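Surface presentation of antigens protein SpaS (PDB 3C01) takes part, as an inner-membrane protein of the type III secretion exporter family, in the pathway that presents the surface determinants Salmonella needs to enter mammalian cells. Local coordinates at residues G7-K11 / P12-P16; E66-D69 / E70-L74; I47-A50 / R51-K55. All blocks are in the same frame, centred on the assembly; numbering follows the deposited sequence.

The chain is the C-terminal piece of SpaS, and the three contacts sample its sheet-end loop and two of its helices. Contact 1 is a surface turn after strand 4-9, built on a doubly used carbonyl and a bound water. Contacts 2 and 3 are partly buried short stretches of helices 65-84 and 47-56, where regular backbone bonds dominate. These two helices pack on each other: Leu-49 of contact 3 meets Glu-70 and Leu-74 on the long helix, and beside this packing Glu-67 OE2 hydrogen-bonds Ser-52 OG. Contact 1 reaches contact 2 through Ile-8 against Val-71, whereas contacts 1 and 3 do not touch and lie on opposite sides of the chain's centre.

Contact 1. Residues G7-K11 / P12-P16; sequences GIYFK and PELMP
Between Lys-11 and Met-15 the chain reverses just beyond strand 4-9: Lys-11 O accepts from Leu-14 N at 3.0 Å and from Met-15 N at 2.9 Å. The Met-15 donor lies in the carbonyl plane, while that of Leu-14 stands well above it, so the two approach the oxygen from different directions. Pro-12 to Leu-14 have helical backbone angles without the regular bonds of a helix. A water closes the ring, accepting from Lys-11 N (2.9 Å) and donating to Met-15 O (2.9 Å). This turn opens the loop joining strands 4-9 and 19-25 of the antiparallel sheet, in which Tyr-9 still bonds to Met-19 through the backbone; at Gly-7 and Ile-8 the sheet runs on into a strand of another chain. Phe-10 has CG anti to its N (chi1 -173°), which turns one ring face to Pro-12: Pro-12 CG lies over that face, 4.0 Å from the ring centroid, in a CH-pi contact 26° off the normal. At the ring edge, in plane, Pro-16 O comes within 3.4 Å of Phe-10 CE1. On Tyr-9 the methyl Met-15 CE meets the ring edge at CE1 (3.4 Å), the thioether chain curling back at its last torsion. Glu-13 bends at chi2 (83°), folding its carboxylate over the CB of Lys-11, although Glu-13 OE1 and Lys-11 NZ remain 6.3 Å apart.

Contact 2. Residues E66-D69 / E70-L74; sequences EEID and EVLRL
Leu-72 N donates to Ile-68 O at 2.8 Å with a nearly straight bond (170°), the shortest of the three i to i+4 bonds that join 66-69 to 70-74 within alpha-helix 65-84. Its neighbours are Val-71 N to Glu-67 O (3.1 Å) and Arg-73 N to Asp-69 O (2.9 Å), the last with its donor tilted from the carbonyl plane. Ile-68 and Leu-72 run alongside each other in the same direction and meet through their CD1 methyls at 4.0 Å. With CG1 anti to the backbone N (chi1 -172°), the isoleucine runs its longer branch beside Leu-72, and both residues rest on Pro-18. Val-71 is buried, and its CG2 lies 3.4 Å from Glu-67 O. The buried carboxylate of Glu-67 is held by hydrogen bonds to the hydroxyls of Ser-52 and Thr-56, tying this helix to helix 47-56. A second acid follows one turn on, with Glu-70 OE2 at 4.9 Å from Glu-67 OE2; the two hydroxyls probably ease the like charges. On the exposed side Arg-73 bends at chi3 and brings one face of its guanidinium to the backbone, Asp-69 O standing 3.7 Å above that plane, displaced toward the rim of the group.

Contact 3. Residues I47-A50 / R51-K55; sequences IKLA and RSLFK
Leu-49 and Leu-53, one turn apart, form the closely packed side of this stretch of some two and a half helical turns: Leu-49 CG meets Leu-53 CD1 at 3.9 Å and Leu-49 CD1 meets Leu-53 CG at 4.0 Å, the two chains crossing at an oblique angle. Both are buried, Leu-49 against Glu-70 and Leu-74 of helix 65-84 and Leu-53 against Ile-6 of strand 4-9. Leu-49 O accepts from Leu-53 N at 3.0 Å, almost straight at 171°, and takes a weak second bond from Ser-52 N at 3.3 Å. Ala-50 is also buried; its small CB adds little side-chain bulk, its O receives Phe-54 N (3.0 Å), and it packs on the backbone of another chain. Ser-52 marks the border: its OG, set between the backbone N and the carbonyl carbon (chi1 65°), is hydrogen-bonded to Glu-67 OE2 of helix 65-84. The looser side is that of the exposed Lys-48 and Lys-55. Ile-47 and Arg-51 are exposed too, but border polar side chains of another chain. Arg-51 touches the preceding turn only near its base, CB lying 3.3 Å from Ile-47 O; the chain then bends at chi2 and chi3, and its NH2 bonds to the O of Pro-1. Phe-54 likewise leads its ring off the turn, to meet Tyr-23 with the planes nearly parallel. Leucines inward and lysines outward make this an amphipathic alpha-helix, which packs beside helix 65-84 and also touches strand 4-9 in the alpha/beta fold of this C-terminal domain.

Contact 1. Residues G7-K11 / P12-P16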
loop_
_atom_site.group_PDB
_atom_site.type_symbol
_atom_site.label_atom_id
_atom_site.label_comp_id
_atom_site.label_asym_id
_atom_site.label_seq_id
_atom_site.Cartn_x
_atom_site.Cartn_y
_atom_site.Cartn_z
ATOM N N GLY B 7 -2.818 -1.214 -1.194
ATOM C CA GLY B 7 -1.869 -0.194 -1.610
ATOM C C GLY B 7 -2.264 1.120 -0.972
ATOM O O GLY B 7 -3.458 1.398 -0.860
ATOM N N ILE B 8 -1.265 1.901 -0.533
ATOM C CA ILE B 8 -1.484 3.207 0.057
ATOM C C ILE B 8 -0.893 4.286 -0.824
ATOM O O ILE B 8 0.310 4.265 -1.116
ATOM C CB ILE B 8 -0.808 3.326 1.449
ATOM C CG1 ILE B 8 -1.324 2.241 2.429
ATOM C CG2 ILE B 8 -0.954 4.782 2.010
ATOM C CD1 ILE B 8 -2.817 2.301 2.743
ATOM N N TYR B 9 -1.745 5.221 -1.241
ATOM C CA TYR B 9 -1.318 6.409 -1.972
ATOM C C TYR B 9 -1.262 7.522 -0.945
ATOM O O TYR B 9 -2.217 7.713 -0.175
ATOM C CB TYR B 9 -2.322 6.721 -3.080
ATOM C CG TYR B 9 -2.254 8.097 -3.724
ATOM C CD1 TYR B 9 -2.752 9.229 -3.070
ATOM C CD2 TYR B 9 -1.764 8.260 -5.016
ATOM C CE1 TYR B 9 -2.726 10.485 -3.674
ATOM C CE2 TYR B 9 -1.726 9.514 -5.629
ATOM C CZ TYR B 9 -2.212 10.622 -4.951
ATOM O OH TYR B 9 -2.180 11.860 -5.528
ATOM N N PHE B 10 -0.152 8.254 -0.923
ATOM C CA PHE B 10 -0.024 9.425 -0.052
ATOM C C PHE B 10 0.826 10.496 -0.730
ATOM O O PHE B 10 2.026 10.315 -0.907
ATOM C CB PHE B 10 0.616 8.996 1.261
ATOM C CG PHE B 10 0.646 10.066 2.317
ATOM C CD1 PHE B 10 -0.496 10.756 2.659
ATOM C CD2 PHE B 10 1.833 10.344 3.010
ATOM C CE1 PHE B 10 -0.469 11.745 3.665
ATOM C CE2 PHE B 10 1.872 11.323 4.003
ATOM C CZ PHE B 10 0.707 12.022 4.340
ATOM N N LYS B 11 0.198 11.596 -1.132
ATOM C CA LYS B 11 0.927 12.763 -1.645
ATOM C C LYS B 11 0.342 13.993 -0.998
ATOM O O LYS B 11 -0.640 14.534 -1.497
ATOM C CB LYS B 11 0.838 12.861 -3.169
ATOM C CG LYS B 11 1.150 11.546 -3.864
ATOM C CD LYS B 11 1.424 11.653 -5.353
ATOM C CE LYS B 11 2.178 10.415 -5.828
ATOM N NZ LYS B 11 1.733 9.907 -7.163
ATOM N N PRO B 12 0.945 14.446 0.118
ATOM C CA PRO B 12 0.420 15.624 0.837
ATOM C C PRO B 12 0.437 16.938 0.050
ATOM O O PRO B 12 -0.294 17.843 0.415
ATOM C CB PRO B 12 1.323 15.743 2.082
ATOM C CG PRO B 12 2.162 14.571 2.111
ATOM C CD PRO B 12 2.144 13.898 0.768
ATOM N N GLU B 13 1.251 17.033 -1.002
ATOM C CA GLU B 13 1.266 18.219 -1.888
ATOM C C GLU B 13 -0.101 18.363 -2.552
ATOM O O GLU B 13 -0.555 19.444 -2.830
ATOM C CB GLU B 13 2.314 18.096 -3.011
ATOM C CG GLU B 13 3.515 17.185 -2.753
ATOM C CD GLU B 13 3.251 15.679 -3.017
ATOM O OE1 GLU B 13 3.017 15.288 -4.190
ATOM O OE2 GLU B 13 3.305 14.877 -2.049
ATOM N N LEU B 14 -0.719 17.224 -2.837
ATOM C CA LEU B 14 -2.000 17.160 -3.513
ATOM C C LEU B 14 -3.164 17.018 -2.541
ATOM O O LEU B 14 -4.206 17.597 -2.742
ATOM C CB LEU B 14 -1.980 15.959 -4.458
ATOM C CG LEU B 14 -1.499 16.150 -5.905
ATOM C CD1 LEU B 14 -0.929 17.564 -6.200
ATOM C CD2 LEU B 14 -0.502 15.034 -6.310
ATOM N N MET B 15 -2.989 16.239 -1.484
ATOM C CA MET B 15 -4.110 15.838 -0.643
ATOM C C MET B 15 -3.639 15.403 0.735
ATOM O O MET B 15 -2.701 14.656 0.849
ATOM C CB MET B 15 -4.778 14.652 -1.303
ATOM C CG MET B 15 -5.968 14.059 -0.568
ATOM S SD MET B 15 -6.554 12.790 -1.701
ATOM C CE MET B 15 -5.278 11.511 -1.630
ATOM N N PRO B 16 -4.309 15.858 1.790
ATOM C CA PRO B 16 -3.759 15.621 3.138
ATOM C C PRO B 16 -3.891 14.189 3.678
ATOM O O PRO B 16 -3.062 13.773 4.487
ATOM C CB PRO B 16 -4.536 16.622 4.019
ATOM C CG PRO B 16 -5.821 16.866 3.270
ATOM C CD PRO B 16 -5.557 16.640 1.803
HETATM O O HOH W 1 -2.418 11.810 0.207
#

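Contact 2. Residues E66-D69 / E70-L74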
loop_
_atom_site.group_PDB
_atom_site.type_symbol
_atom_site.label_atom_id
_atom_site.label_comp_id
_atom_site.label_asym_id
_atom_site.label_seq_id
_atom_site.Cartn_x
_atom_site.Cartn_y
_atom_site.Cartn_z
ATOM N N GLU B 66 -10.421 5.398 12.128
ATOM C CA GLU B 66 -10.106 4.145 12.806
ATOM C C GLU B 66 -8.645 3.743 12.593
ATOM O O GLU B 66 -7.937 3.438 13.538
ATOM C CB GLU B 66 -11.006 3.092 12.179
ATOM C CG GLU B 66 -11.156 1.720 12.819
ATOM C CD GLU B 66 -12.271 0.910 12.067
ATOM O OE1 GLU B 66 -12.318 0.996 10.793
ATOM O OE2 GLU B 66 -13.103 0.226 12.734
ATOM N N GLU B 67 -8.194 3.758 11.343
ATOM C CA GLU B 67 -6.883 3.230 11.002
ATOM C C GLU B 67 -5.851 4.257 10.615
ATOM O O GLU B 67 -4.698 3.897 10.352
ATOM C CB GLU B 67 -7.003 2.236 9.849
ATOM C CG GLU B 67 -6.616 0.789 10.211
ATOM C CD GLU B 67 -7.778 -0.158 10.165
ATOM O OE1 GLU B 67 -8.931 0.280 9.921
ATOM O OE2 GLU B 67 -7.538 -1.361 10.383
ATOM N N ILE B 68 -6.251 5.519 10.584
ATOM C CA ILE B 68 -5.389 6.576 10.085
ATOM C C ILE B 68 -4.075 6.667 10.861
ATOM O O ILE B 68 -3.014 6.816 10.245
ATOM C CB ILE B 68 -6.122 7.978 10.070
ATOM C CG1 ILE B 68 -5.277 9.046 9.364
ATOM C CG2 ILE B 68 -6.436 8.473 11.453
ATOM C CD1 ILE B 68 -4.911 8.734 7.928
ATOM N N ASP B 69 -4.132 6.588 12.193
ATOM C CA ASP B 69 -2.916 6.784 12.986
ATOM C C ASP B 69 -1.897 5.679 12.754
ATOM O O ASP B 69 -0.684 5.934 12.696
ATOM C CB ASP B 69 -3.226 6.918 14.487
ATOM C CG ASP B 69 -4.093 8.148 14.800
ATOM O OD1 ASP B 69 -3.953 9.188 14.104
ATOM O OD2 ASP B 69 -4.925 8.082 15.743
ATOM N N GLU B 70 -2.386 4.453 12.617
ATOM C CA GLU B 70 -1.500 3.331 12.325
ATOM C C GLU B 70 -0.861 3.474 10.938
ATOM O O GLU B 70 0.329 3.306 10.796
ATOM C CB GLU B 70 -2.283 2.053 12.407
ATOM C CG GLU B 70 -1.451 0.830 12.453
ATOM C CD GLU B 70 -2.248 -0.390 12.909
ATOM O OE1 GLU B 70 -1.601 -1.439 13.154
ATOM O OE2 GLU B 70 -3.514 -0.298 13.024
ATOM N N VAL B 71 -1.660 3.815 9.928
ATOM C CA VAL B 71 -1.137 4.036 8.581
ATOM C C VAL B 71 -0.096 5.170 8.557
ATOM O O VAL B 71 0.997 5.021 7.981
ATOM C CB VAL B 71 -2.267 4.365 7.566
ATOM C CG1 VAL B 71 -1.686 4.710 6.237
ATOM C CG2 VAL B 71 -3.247 3.172 7.378
ATOM N N LEU B 72 -0.433 6.294 9.195
ATOM C CA LEU B 72 0.499 7.417 9.331
ATOM C C LEU B 72 1.817 7.000 10.006
ATOM O O LEU B 72 2.902 7.348 9.521
ATOM C CB LEU B 72 -0.158 8.586 10.065
ATOM C CG LEU B 72 -0.595 9.776 9.178
ATOM C CD1 LEU B 72 -1.012 9.364 7.751
ATOM C CD2 LEU B 72 -1.652 10.685 9.854
ATOM N N ARG B 73 1.750 6.223 11.082
ATOM C CA ARG B 73 2.985 5.703 11.678
ATOM C C ARG B 73 3.821 4.897 10.652
ATOM O O ARG B 73 5.035 5.075 10.566
ATOM C CB ARG B 73 2.705 4.887 12.945
ATOM C CG ARG B 73 2.699 5.725 14.248
ATOM C CD ARG B 73 2.417 4.873 15.509
ATOM N NE ARG B 73 0.980 4.823 15.878
ATOM C CZ ARG B 73 0.188 3.740 15.828
ATOM N NH1 ARG B 73 0.649 2.558 15.429
ATOM N NH2 ARG B 73 -1.088 3.829 16.181
ATOM N N LEU B 74 3.181 4.063 9.836
ATOM C CA LEU B 74 3.905 3.286 8.808
ATOM C C LEU B 74 4.592 4.227 7.805
ATOM O O LEU B 74 5.742 3.997 7.397
ATOM C CB LEU B 74 2.956 2.379 8.024
ATOM C CG LEU B 74 3.391 0.921 7.892
ATOM C CD1 LEU B 74 2.538 0.158 6.834
ATOM C CD2 LEU B 74 4.889 0.790 7.610
#

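Contact 3. Residues I47-A50 / R51-K55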
loop_
_atom_site.group_PDB
_atom_site.type_symbol
_atom_site.label_atom_id
_atom_site.label_comp_id
_atom_site.label_asym_id
_atom_site.label_seq_id
_atom_site.Cartn_x
_atom_site.Cartn_y
_atom_site.Cartn_z
ATOM N N ILE B 47 0.686 -8.328 8.846
ATOM C CA ILE B 47 -0.490 -9.150 8.806
ATOM C C ILE B 47 -1.697 -8.473 9.461
ATOM O O ILE B 47 -2.748 -8.358 8.828
ATOM C CB ILE B 47 -0.145 -10.533 9.395
ATOM C CG1 ILE B 47 0.800 -11.257 8.409
ATOM C CG2 ILE B 47 -1.377 -11.357 9.681
ATOM C CD1 ILE B 47 1.224 -12.611 8.870
ATOM N N LYS B 48 -1.565 -7.978 10.691
ATOM C CA LYS B 48 -2.733 -7.395 11.351
ATOM C C LYS B 48 -3.262 -6.219 10.585
ATOM O O LYS B 48 -4.464 -6.093 10.404
ATOM C CB LYS B 48 -2.475 -6.989 12.792
ATOM C CG LYS B 48 -2.632 -8.160 13.722
ATOM C CD LYS B 48 -2.252 -7.849 15.173
ATOM C CE LYS B 48 -1.659 -9.102 15.885
ATOM N NZ LYS B 48 -1.741 -8.969 17.384
ATOM N N LEU B 49 -2.361 -5.371 10.117
ATOM C CA LEU B 49 -2.773 -4.182 9.354
ATOM C C LEU B 49 -3.407 -4.538 7.999
ATOM O O LEU B 49 -4.452 -4.002 7.644
ATOM C CB LEU B 49 -1.590 -3.216 9.199
ATOM C CG LEU B 49 -1.958 -1.886 8.549
ATOM C CD1 LEU B 49 -3.031 -1.175 9.335
ATOM C CD2 LEU B 49 -0.703 -1.014 8.406
ATOM N N ALA B 50 -2.802 -5.463 7.268
ATOM C CA ALA B 50 -3.378 -5.933 5.989
ATOM C C ALA B 50 -4.787 -6.417 6.217
ATOM O O ALA B 50 -5.713 -6.091 5.472
ATOM C CB ALA B 50 -2.545 -7.068 5.375
ATOM N N ARG B 51 -4.933 -7.215 7.257
ATOM C CA ARG B 51 -6.196 -7.858 7.534
ATOM C C ARG B 51 -7.291 -6.858 7.893
ATOM O O ARG B 51 -8.433 -6.992 7.478
ATOM C CB ARG B 51 -6.015 -8.866 8.651
ATOM C CG ARG B 51 -6.720 -10.157 8.398
ATOM C CD ARG B 51 -5.894 -11.388 8.774
ATOM N NE ARG B 51 -5.627 -12.267 7.621
ATOM C CZ ARG B 51 -6.563 -12.873 6.862
ATOM N NH1 ARG B 51 -7.884 -12.689 7.074
ATOM N NH2 ARG B 51 -6.176 -13.664 5.860
ATOM N N SER B 52 -6.948 -5.836 8.647
ATOM C CA SER B 52 -7.966 -4.962 9.096
ATOM C C SER B 52 -8.316 -3.899 8.035
ATOM O O SER B 52 -9.497 -3.551 7.906
ATOM C CB SER B 52 -7.639 -4.396 10.491
ATOM O OG SER B 52 -6.499 -3.581 10.484
ATOM N N LEU B 53 -7.334 -3.380 7.285
ATOM C CA LEU B 53 -7.658 -2.531 6.150
ATOM C C LEU B 53 -8.536 -3.273 5.162
ATOM O O LEU B 53 -9.519 -2.705 4.655
ATOM C CB LEU B 53 -6.439 -2.069 5.428
ATOM C CG LEU B 53 -5.543 -1.078 6.168
ATOM C CD1 LEU B 53 -4.169 -0.945 5.430
ATOM C CD2 LEU B 53 -6.242 0.303 6.384
ATOM N N PHE B 54 -8.236 -4.547 4.925
ATOM C CA PHE B 54 -9.073 -5.374 4.041
ATOM C C PHE B 54 -10.520 -5.402 4.526
ATOM O O PHE B 54 -11.446 -5.280 3.744
ATOM C CB PHE B 54 -8.560 -6.807 3.952
ATOM C CG PHE B 54 -9.381 -7.663 3.055
ATOM C CD1 PHE B 54 -9.381 -7.448 1.682
ATOM C CD2 PHE B 54 -10.207 -8.650 3.568
ATOM C CE1 PHE B 54 -10.193 -8.219 0.837
ATOM C CE2 PHE B 54 -11.009 -9.422 2.720
ATOM C CZ PHE B 54 -10.993 -9.200 1.351
ATOM N N LYS B 55 -10.707 -5.517 5.830
ATOM C CA LYS B 55 -12.033 -5.669 6.400
ATOM C C LYS B 55 -12.773 -4.351 6.403
ATOM O O LYS B 55 -13.909 -4.295 6.035
ATOM C CB LYS B 55 -11.923 -6.234 7.816
ATOM C CG LYS B 55 -13.204 -6.818 8.349
ATOM C CD LYS B 55 -13.476 -6.446 9.833
ATOM C CE LYS B 55 -12.255 -6.646 10.755
ATOM N NZ LYS B 55 -12.704 -6.766 12.212
#